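Local structure of Dye type peroxidase A (Streptomyces lividans 1326, 6GZW) at residues F35-G40 with G124-Q129; L49-S54 with G367-Q372. The protein is a haem-dependent dye-decolourising peroxidase, which probably uses hydrogen peroxide to oxidise dyes and other electron donors. All coordinates share one frame; numbering follows the deposited sequence.

Contact 1: residues F35-G40 with G124-Q129; sequences FDLAAG and GDLWVQ
Asp125 and Asp36 reach past each other where strand 29-37 ends beside the start of strand 126-132, each carboxylate taking a backbone N-H from the other segment. OD2 of Asp125 accepts from Leu37 N at 2.8 Å, through the lone pair turned away from OD1. In return Asp125 N donates to Asp36 OD1 over 3.1 Å, meeting that oxygen nearly end-on to its C-O bond. With CG beside its own backbone N (chi1 -65°), the Asp125 carboxylate swings over to the N-H of Leu37, and a water ties the same OD2 to Leu37 O. Deeper in, Phe35 and Leu126 form an antiparallel hydrogen-bonded pair, with Phe35 N to Leu126 O at 2.8 Å and Leu126 N to Phe35 O at 3.0 Å. Asp125 and Leu126 together face Phe35, a classic beta bulge. The Phe35 and Leu126 side chains leave the same face of the sheet, their CB atoms 4.2 Å apart; further out, CE1 of the Phe35 ring slants against CG2 of Val128 at 3.9 Å. Trp53 of helix 43-61 packs against this apolar side. With an alanine in place of Asp125, Leu37 N would probably lose its acceptor, the water its bridge to Leu37 O, and Arg95 one carboxylate. Asp36 OD1 and Asp125 OD2 lie 3.8 Å apart, a like-charge approach that would be costly alone. Arg156 pairs with Asp36 OD2, while Arg95 and Ser91 hold Asp125 OD1, so both acids are probably kept ionised and the repulsion between them is likely to be offset.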
ATOM      1  N   PHE A  35       4.889  19.493  -3.939  1.00 12.73           N
ATOM      2  CA  PHE A  35       4.952  20.116  -5.249  1.00 12.69           C
ATOM      3  C   PHE A  35       5.846  21.356  -5.187  1.00 13.27           C
ATOM      4  O   PHE A  35       5.840  22.045  -4.149  1.00 12.52           O
ATOM      5  CB  PHE A  35       3.558  20.559  -5.708  1.00 12.64           C
ATOM      6  CG  PHE A  35       2.594  19.442  -5.944  1.00 12.39           C
ATOM      7  CD1 PHE A  35       1.823  18.952  -4.901  1.00 12.17           C
ATOM      8  CD2 PHE A  35       2.381  18.911  -7.216  1.00 12.29           C
ATOM      9  CE1 PHE A  35       0.899  17.937  -5.076  1.00 12.12           C
ATOM     10  CE2 PHE A  35       1.444  17.877  -7.399  1.00 12.81           C
ATOM     11  CZ  PHE A  35       0.711  17.387  -6.321  1.00 12.46           C
ATOM     12  N   ASP A  36       6.588  21.622  -6.255  1.00 13.77           N
ATOM     13  CA  ASP A  36       7.252  22.916  -6.451  1.00 14.14           C
ATOM     14  C   ASP A  36       6.580  23.715  -7.536  1.00 14.55           C
ATOM     15  O   ASP A  36       6.238  23.194  -8.603  1.00 15.19           O
ATOM     16  CB  ASP A  36       8.727  22.751  -6.799  1.00 14.22           C
ATOM     17  CG  ASP A  36       9.556  22.289  -5.613  1.00 14.13           C
ATOM     18  OD1 ASP A  36       9.206  22.620  -4.470  1.00 14.17           O
ATOM     19  OD2 ASP A  36      10.591  21.632  -5.841  1.00 15.02           O
ATOM     20  N   LEU A  37       6.381  24.992  -7.280  1.00 14.47           N
ATOM     21  CA  LEU A  37       5.812  25.864  -8.307  1.00 15.01           C
ATOM     22  C   LEU A  37       6.702  25.919  -9.546  1.00 15.13           C
ATOM     23  O   LEU A  37       7.928  25.950  -9.450  1.00 16.97           O
ATOM     24  CB  LEU A  37       5.597  27.272  -7.731  1.00 15.06           C
ATOM     25  CG  LEU A  37       4.487  27.393  -6.689  1.00 15.08           C
ATOM     26  CD1 LEU A  37       4.594  28.745  -6.017  1.00 16.29           C
ATOM     27  CD2 LEU A  37       3.124  27.244  -7.287  1.00 16.44           C
ATOM     28  N   ALA A  38       6.053  25.880 -10.700  1.00 15.96           N
ATOM     29  CA  ALA A  38       6.730  25.962 -11.967  1.00 17.65           C
ATOM     30  C   ALA A  38       7.164  27.404 -12.245  1.00 18.47           C
ATOM     31  O   ALA A  38       6.628  28.356 -11.677  1.00 17.36           O
ATOM     32  CB  ALA A  38       5.792  25.483 -13.069  1.00 18.08           C
ATOM     33  N   ALA A  39       8.113  27.539 -13.157  1.00 19.71           N
ATOM     34  CA  ALA A  39       8.420  28.834 -13.748  1.00 21.39           C
ATOM     35  C   ALA A  39       7.130  29.438 -14.326  1.00 20.49           C
ATOM     36  O   ALA A  39       6.368  28.776 -15.039  1.00 24.54           O
ATOM     37  CB  ALA A  39       9.484  28.673 -14.826  1.00 21.57           C
ATOM     38  N   GLY A  40       6.858  30.683 -13.975  1.00 20.62           N
ATOM     39  CA  GLY A  40       5.644  31.351 -14.437  1.00 20.06           C
ATOM     40  C   GLY A  40       4.468  31.230 -13.490  1.00 19.61           C
ATOM     41  O   GLY A  40       3.430  31.837 -13.735  1.00 19.60           O
ATOM     42  N   GLY A 124       9.879  21.519  -0.068  1.00 13.75           N
ATOM     43  CA  GLY A 124       8.935  21.758  -1.162  1.00 13.45           C
ATOM     44  C   GLY A 124       8.121  22.996  -0.923  1.00 13.99           C
ATOM     45  O   GLY A 124       7.918  23.404   0.215  1.00 14.77           O
ATOM     46  N   ASP A 125       7.632  23.593  -2.016  1.00 14.13           N
ATOM     47  CA  ASP A 125       6.749  24.758  -1.880  1.00 14.05           C
ATOM     48  C   ASP A 125       5.409  24.419  -1.254  1.00 13.56           C
ATOM     49  O   ASP A 125       4.886  25.215  -0.436  1.00 14.64           O
ATOM     50  CB  ASP A 125       6.493  25.424  -3.239  1.00 14.59           C
ATOM     51  CG  ASP A 125       7.761  26.034  -3.887  1.00 14.98           C
ATOM     52  OD1 ASP A 125       8.719  26.447  -3.160  1.00 15.23           O
ATOM     53  OD2 ASP A 125       7.784  26.077  -5.159  1.00 14.90           O
ATOM     54  N   LEU A 126       4.836  23.264  -1.637  1.00 12.54           N
ATOM     55  CA  LEU A 126       3.479  22.886  -1.261  1.00 13.00           C
ATOM     56  C   LEU A 126       3.445  21.433  -0.827  1.00 13.43           C
ATOM     57  O   LEU A 126       4.139  20.604  -1.426  1.00 13.89           O
ATOM     58  CB  LEU A 126       2.523  23.054  -2.437  1.00 13.31           C
ATOM     59  CG  LEU A 126       2.273  24.490  -2.895  1.00 13.69           C
ATOM     60  CD1 LEU A 126       1.647  24.486  -4.273  1.00 14.10           C
ATOM     61  CD2 LEU A 126       1.404  25.239  -1.886  1.00 14.70           C
ATOM     62  N   TRP A 127       2.618  21.123   0.158  1.00 12.91           N
ATOM     63  CA  TRP A 127       2.463  19.733   0.620  1.00 12.15           C
ATOM     64  C   TRP A 127       1.003  19.354   0.617  1.00 12.12           C
ATOM     65  O   TRP A 127       0.152  20.153   0.977  1.00 11.94           O
ATOM     66  CB  TRP A 127       3.031  19.648   2.027  1.00 12.11           C
ATOM     67  CG  TRP A 127       2.935  18.328   2.738  1.00 11.99           C
ATOM     68  CD1 TRP A 127       3.696  17.192   2.527  1.00 12.19           C
ATOM     69  CD2 TRP A 127       2.042  18.021   3.813  1.00 12.43           C
ATOM     70  NE1 TRP A 127       3.332  16.227   3.427  1.00 12.45           N
ATOM     71  CE2 TRP A 127       2.326  16.701   4.229  1.00 12.16           C
ATOM     72  CE3 TRP A 127       1.049  18.750   4.494  1.00 12.36           C
ATOM     73  CZ2 TRP A 127       1.636  16.082   5.293  1.00 12.91           C
ATOM     74  CZ3 TRP A 127       0.342  18.127   5.543  1.00 12.58           C
ATOM     75  CH2 TRP A 127       0.656  16.817   5.947  1.00 12.09           C
ATOM     76  N   VAL A 128       0.699  18.123   0.178  1.00 11.70           N
ATOM     77  CA  VAL A 128      -0.641  17.582   0.313  1.00 11.25           C
ATOM     78  C   VAL A 128      -0.569  16.225   0.980  1.00 12.16           C
ATOM     79  O   VAL A 128       0.287  15.394   0.611  1.00 10.83           O
ATOM     80  CB  VAL A 128      -1.342  17.420  -1.064  1.00 11.64           C
ATOM     81  CG1 VAL A 128      -2.800  17.033  -0.850  1.00 11.98           C
ATOM     82  CG2 VAL A 128      -1.216  18.699  -1.868  1.00 11.78           C
ATOM     83  N   GLN A 129      -1.464  16.008   1.953  1.00 11.69           N
ATOM     84  CA  GLN A 129      -1.626  14.711   2.607  1.00 11.75           C
ATOM     85  C   GLN A 129      -2.961  14.118   2.213  1.00 11.34           C
ATOM     86  O   GLN A 129      -4.022  14.714   2.426  1.00 11.32           O
ATOM     87  CB  GLN A 129      -1.563  14.874   4.129  1.00 11.78           C
ATOM     88  CG  GLN A 129      -1.848  13.600   4.935  1.00 12.01           C
ATOM     89  CD  GLN A 129      -1.914  13.892   6.413  1.00 12.92           C
ATOM     90  OE1 GLN A 129      -2.838  14.582   6.884  1.00 12.87           O
ATOM     91  NE2 GLN A 129      -0.945  13.396   7.154  1.00 11.97           N
TER
HETATM   92  O   HOH W   1       9.519  26.358  -7.315  1.00 23.79           O

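Contact 2: residues L49-S54 with G367-Q372; sequences LLRRWS and GEYVGQ
Arg51 and Tyr369 are the residues whose CA atoms come nearest across the contact, 5.3 Å apart, where a turn of helix 43-61 lies against an irregular segment near the C-terminus. That segment makes a type II beta turn from Tyr369 to Gln372, with Gly371 as the N-cap of helix 372-375. Val370 N donates to Ser54 OG at 2.9 Å and nearly straight (164°). The hydroxyl in turn donates a hydrogen bond to Leu50 O over 2.7 Å, approaching from the face of that carbonyl opposite the one used by Ser54 N. One serine oxygen therefore links the turn to the helix backbone. Tyr369 CG sits between its backbone N and carbonyl carbon (chi1 66°), which stands the ring alongside the helix. Arg51 lies over one face with its CG, though the exact spacing is doubtful, while CB of Gln372 covers the other face. The guanidinium is turned 71° from the ring plane and presents its edge near CE1 and OH. Leu50 CB comes obliquely to Tyr369 CD2 at 3.8 Å, and Leu50 CD1 lies 3.5 Å from Val370 O, a buried carbonyl oxygen with no polar partner in the model. Beyond the turn, Val370 reaches Phe86 of strand 83-89, and Leu375 packs on both Leu50 and Tyr369. This is a C-terminal beta turn, leading into a short helix, docked through Tyr369 and Val370 against the flank of helix 43-61 in the N-terminal dye-decolourising peroxidase family region.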
ATOM      1  N   LEU A  49      -4.588  27.424  -8.077  1.00 14.15           N
ATOM      2  CA  LEU A  49      -4.298  26.025  -7.781  1.00 13.43           C
ATOM      3  C   LEU A  49      -4.981  25.565  -6.488  1.00 14.02           C
ATOM      4  O   LEU A  49      -5.599  24.513  -6.456  1.00 13.14           O
ATOM      5  CB  LEU A  49      -2.786  25.797  -7.704  1.00 13.91           C
ATOM      6  CG  LEU A  49      -2.320  24.416  -7.211  1.00 12.90           C
ATOM      7  CD1 LEU A  49      -2.841  23.332  -8.133  1.00 13.44           C
ATOM      8  CD2 LEU A  49      -0.818  24.361  -7.226  1.00 14.14           C
ATOM      9  N   LEU A  50      -4.886  26.372  -5.436  1.00 14.60           N
ATOM     10  CA  LEU A  50      -5.553  26.033  -4.185  1.00 14.78           C
ATOM     11  C   LEU A  50      -7.082  26.039  -4.348  1.00 14.80           C
ATOM     12  O   LEU A  50      -7.761  25.240  -3.722  1.00 14.36           O
ATOM     13  CB  LEU A  50      -5.108  26.940  -3.026  1.00 14.59           C
ATOM     14  CG  LEU A  50      -3.905  26.492  -2.186  1.00 15.65           C
ATOM     15  CD1 LEU A  50      -4.236  25.269  -1.336  1.00 15.80           C
ATOM     16  CD2 LEU A  50      -2.681  26.245  -3.057  1.00 15.65           C
ATOM     17  N   ARG A  51      -7.630  26.921  -5.190  1.00 16.75           N
ATOM     18  CA  ARG A  51      -9.060  26.828  -5.547  1.00 18.28           C
ATOM     19  C   ARG A  51      -9.426  25.485  -6.184  1.00 17.44           C
ATOM     20  O   ARG A  51     -10.398  24.829  -5.772  1.00 18.92           O
ATOM     21  CB  ARG A  51      -9.518  27.980  -6.481  1.00 22.14           C
ATOM     22  CG  ARG A  51     -10.010  29.203  -5.740  1.00 25.92           C
ATOM     23  CD  ARG A  51     -10.723  30.250  -6.622  1.00 28.25           C
ATOM     24  NE  ARG A  51      -9.903  30.830  -7.713  1.00 34.29           N
ATOM     25  CZ  ARG A  51      -8.856  31.672  -7.601  1.00 34.28           C
ATOM     26  NH1 ARG A  51      -8.393  32.084  -6.420  1.00 35.15           N
ATOM     27  NH2 ARG A  51      -8.241  32.108  -8.707  1.00 35.23           N
ATOM     28  N   ARG A  52      -8.658  25.079  -7.200  1.00 16.27           N
ATOM     29  CA  ARG A  52      -8.877  23.801  -7.873  1.00 16.42           C
ATOM     30  C   ARG A  52      -8.777  22.675  -6.851  1.00 15.14           C
ATOM     31  O   ARG A  52      -9.659  21.823  -6.757  1.00 15.44           O
ATOM     32  CB  ARG A  52      -7.848  23.530  -8.986  1.00 17.09           C
ATOM     33  CG  ARG A  52      -8.109  24.244 -10.280  1.00 18.39           C
ATOM     34  CD  ARG A  52      -7.306  23.684 -11.445  1.00 17.88           C
ATOM     35  NE  ARG A  52      -5.835  23.719 -11.335  1.00 17.54           N
ATOM     36  CZ  ARG A  52      -5.060  24.800 -11.473  1.00 16.52           C
ATOM     37  NH1 ARG A  52      -5.578  26.033 -11.659  1.00 16.18           N
ATOM     38  NH2 ARG A  52      -3.749  24.657 -11.427  1.00 16.31           N
ATOM     39  N   TRP A  53      -7.682  22.685  -6.110  1.00 14.04           N
ATOM     40  CA  TRP A  53      -7.411  21.605  -5.176  1.00 13.54           C
ATOM     41  C   TRP A  53      -8.508  21.506  -4.123  1.00 13.25           C
ATOM     42  O   TRP A  53      -8.933  20.413  -3.784  1.00 13.20           O
ATOM     43  CB  TRP A  53      -6.065  21.803  -4.464  1.00 12.55           C
ATOM     44  CG  TRP A  53      -4.881  21.279  -5.175  1.00 12.32           C
ATOM     45  CD1 TRP A  53      -4.850  20.449  -6.272  1.00 12.25           C
ATOM     46  CD2 TRP A  53      -3.527  21.466  -4.786  1.00 11.82           C
ATOM     47  NE1 TRP A  53      -3.548  20.155  -6.603  1.00 11.93           N
ATOM     48  CE2 TRP A  53      -2.715  20.756  -5.711  1.00 11.56           C
ATOM     49  CE3 TRP A  53      -2.905  22.194  -3.773  1.00 11.90           C
ATOM     50  CZ2 TRP A  53      -1.332  20.739  -5.621  1.00 11.65           C
ATOM     51  CZ3 TRP A  53      -1.532  22.178  -3.697  1.00 11.87           C
ATOM     52  CH2 TRP A  53      -0.764  21.433  -4.590  1.00 11.78           C
ATOM     53  N   SER A  54      -8.955  22.657  -3.617  1.00 14.13           N
ATOM     54  CA  SER A  54     -10.016  22.671  -2.601  1.00 14.47           C
ATOM     55  C   SER A  54     -11.337  22.138  -3.131  1.00 14.12           C
ATOM     56  O   SER A  54     -12.017  21.406  -2.461  1.00 14.02           O
ATOM     57  CB  SER A  54     -10.202  24.078  -2.024  1.00 13.87           C
ATOM     58  OG  SER A  54      -9.018  24.581  -1.412  1.00 14.31           O
ATOM     59  N   GLY A 367     -18.074  28.130   0.719  1.00 32.06           N
ATOM     60  CA  GLY A 367     -17.780  29.235  -0.200  1.00 32.12           C
ATOM     61  C   GLY A 367     -16.339  29.726  -0.261  1.00 33.32           C
ATOM     62  O   GLY A 367     -16.069  30.754  -0.888  1.00 34.59           O
ATOM     63  N   GLU A 368     -15.407  29.011   0.386  1.00 30.87           N
ATOM     64  CA  GLU A 368     -14.000  29.407   0.404  1.00 28.93           C
ATOM     65  C   GLU A 368     -13.120  28.266  -0.067  1.00 22.68           C
ATOM     66  O   GLU A 368     -13.553  27.115  -0.143  1.00 24.97           O
ATOM     67  CB  GLU A 368     -13.507  29.719   1.817  1.00 31.43           C
ATOM     68  CG  GLU A 368     -14.226  30.794   2.590  1.00 34.47           C
ATOM     69  CD  GLU A 368     -13.510  31.092   3.898  1.00 35.62           C
ATOM     70  OE1 GLU A 368     -12.899  30.153   4.497  1.00 36.44           O
ATOM     71  OE2 GLU A 368     -13.521  32.278   4.304  1.00 34.15           O
ATOM     72  N   TYR A 369     -11.873  28.635  -0.339  1.00 21.37           N
ATOM     73  CA  TYR A 369     -10.794  27.681  -0.585  1.00 19.63           C
ATOM     74  C   TYR A 369      -9.725  27.757   0.516  1.00 18.87           C
ATOM     75  O   TYR A 369      -9.561  28.780   1.204  1.00 19.63           O
ATOM     76  CB  TYR A 369     -10.175  27.871  -1.985  1.00 18.98           C
ATOM     77  CG  TYR A 369      -9.419  29.154  -2.267  1.00 18.83           C
ATOM     78  CD1 TYR A 369     -10.074  30.289  -2.784  1.00 18.65           C
ATOM     79  CD2 TYR A 369      -8.045  29.233  -2.093  1.00 18.73           C
ATOM     80  CE1 TYR A 369      -9.367  31.462  -3.083  1.00 20.24           C
ATOM     81  CE2 TYR A 369      -7.329  30.395  -2.381  1.00 19.49           C
ATOM     82  CZ  TYR A 369      -7.983  31.517  -2.884  1.00 19.68           C
ATOM     83  OH  TYR A 369      -7.253  32.664  -3.160  1.00 20.96           O
ATOM     84  N   VAL A 370      -8.973  26.664   0.650  1.00 17.99           N
ATOM     85  CA  VAL A 370      -7.919  26.565   1.655  1.00 17.18           C
ATOM     86  C   VAL A 370      -6.791  27.544   1.313  1.00 17.72           C
ATOM     87  O   VAL A 370      -6.312  27.582   0.175  1.00 17.30           O
ATOM     88  CB  VAL A 370      -7.378  25.113   1.750  1.00 17.37           C
ATOM     89  CG1 VAL A 370      -6.207  25.049   2.727  1.00 17.65           C
ATOM     90  CG2 VAL A 370      -8.504  24.171   2.160  1.00 17.68           C
ATOM     91  N   GLY A 371      -6.375  28.344   2.295  1.00 16.82           N
ATOM     92  CA  GLY A 371      -5.304  29.313   2.098  1.00 16.91           C
ATOM     93  C   GLY A 371      -5.756  30.636   1.488  1.00 16.85           C
ATOM     94  O   GLY A 371      -4.928  31.440   1.077  1.00 17.61           O
ATOM     95  N   GLN A 372      -7.060  30.865   1.472  1.00 18.12           N
ATOM     96  CA  GLN A 372      -7.611  32.050   0.809  1.00 19.51           C
ATOM     97  C   GLN A 372      -7.167  33.352   1.448  1.00 21.35           C
ATOM     98  O   GLN A 372      -6.854  34.305   0.730  1.00 20.46           O
ATOM     99  CB  GLN A 372      -9.117  31.986   0.773  1.00 20.28           C
ATOM    100  CG  GLN A 372      -9.734  33.178   0.048  1.00 22.29           C
ATOM    101  CD  GLN A 372     -11.122  32.904  -0.448  1.00 22.86           C
ATOM    102  OE1 GLN A 372     -11.676  31.812  -0.289  1.00 23.16           O
ATOM    103  NE2 GLN A 372     -11.711  33.934  -1.075  1.00 27.09           N
TER

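Overall arrangement
Both contacts are largely buried, yet they hold different parts of the fold. Contact 1 joins neighbouring strands of the antiparallel sheet, within the N-terminal part of the dimeric alpha-beta barrel fold; contact 2 brings the chain's C-terminal end back to helix 43-61 of that part, and there Arg51 is exposed. Strand 29-37 is followed, after a short loop, by that helix, and the two contacts meet: Trp53 CH2 lies 3.6 Å from Phe35 CD1, and Leu49 CD2 packs on Leu126 CD1. Their polar chemistry differs: contact 1 combines backbone pairing with acids salt-bridged to arginines, while contact 2 relies on a single serine bridge and an aromatic ring clasped between side chains.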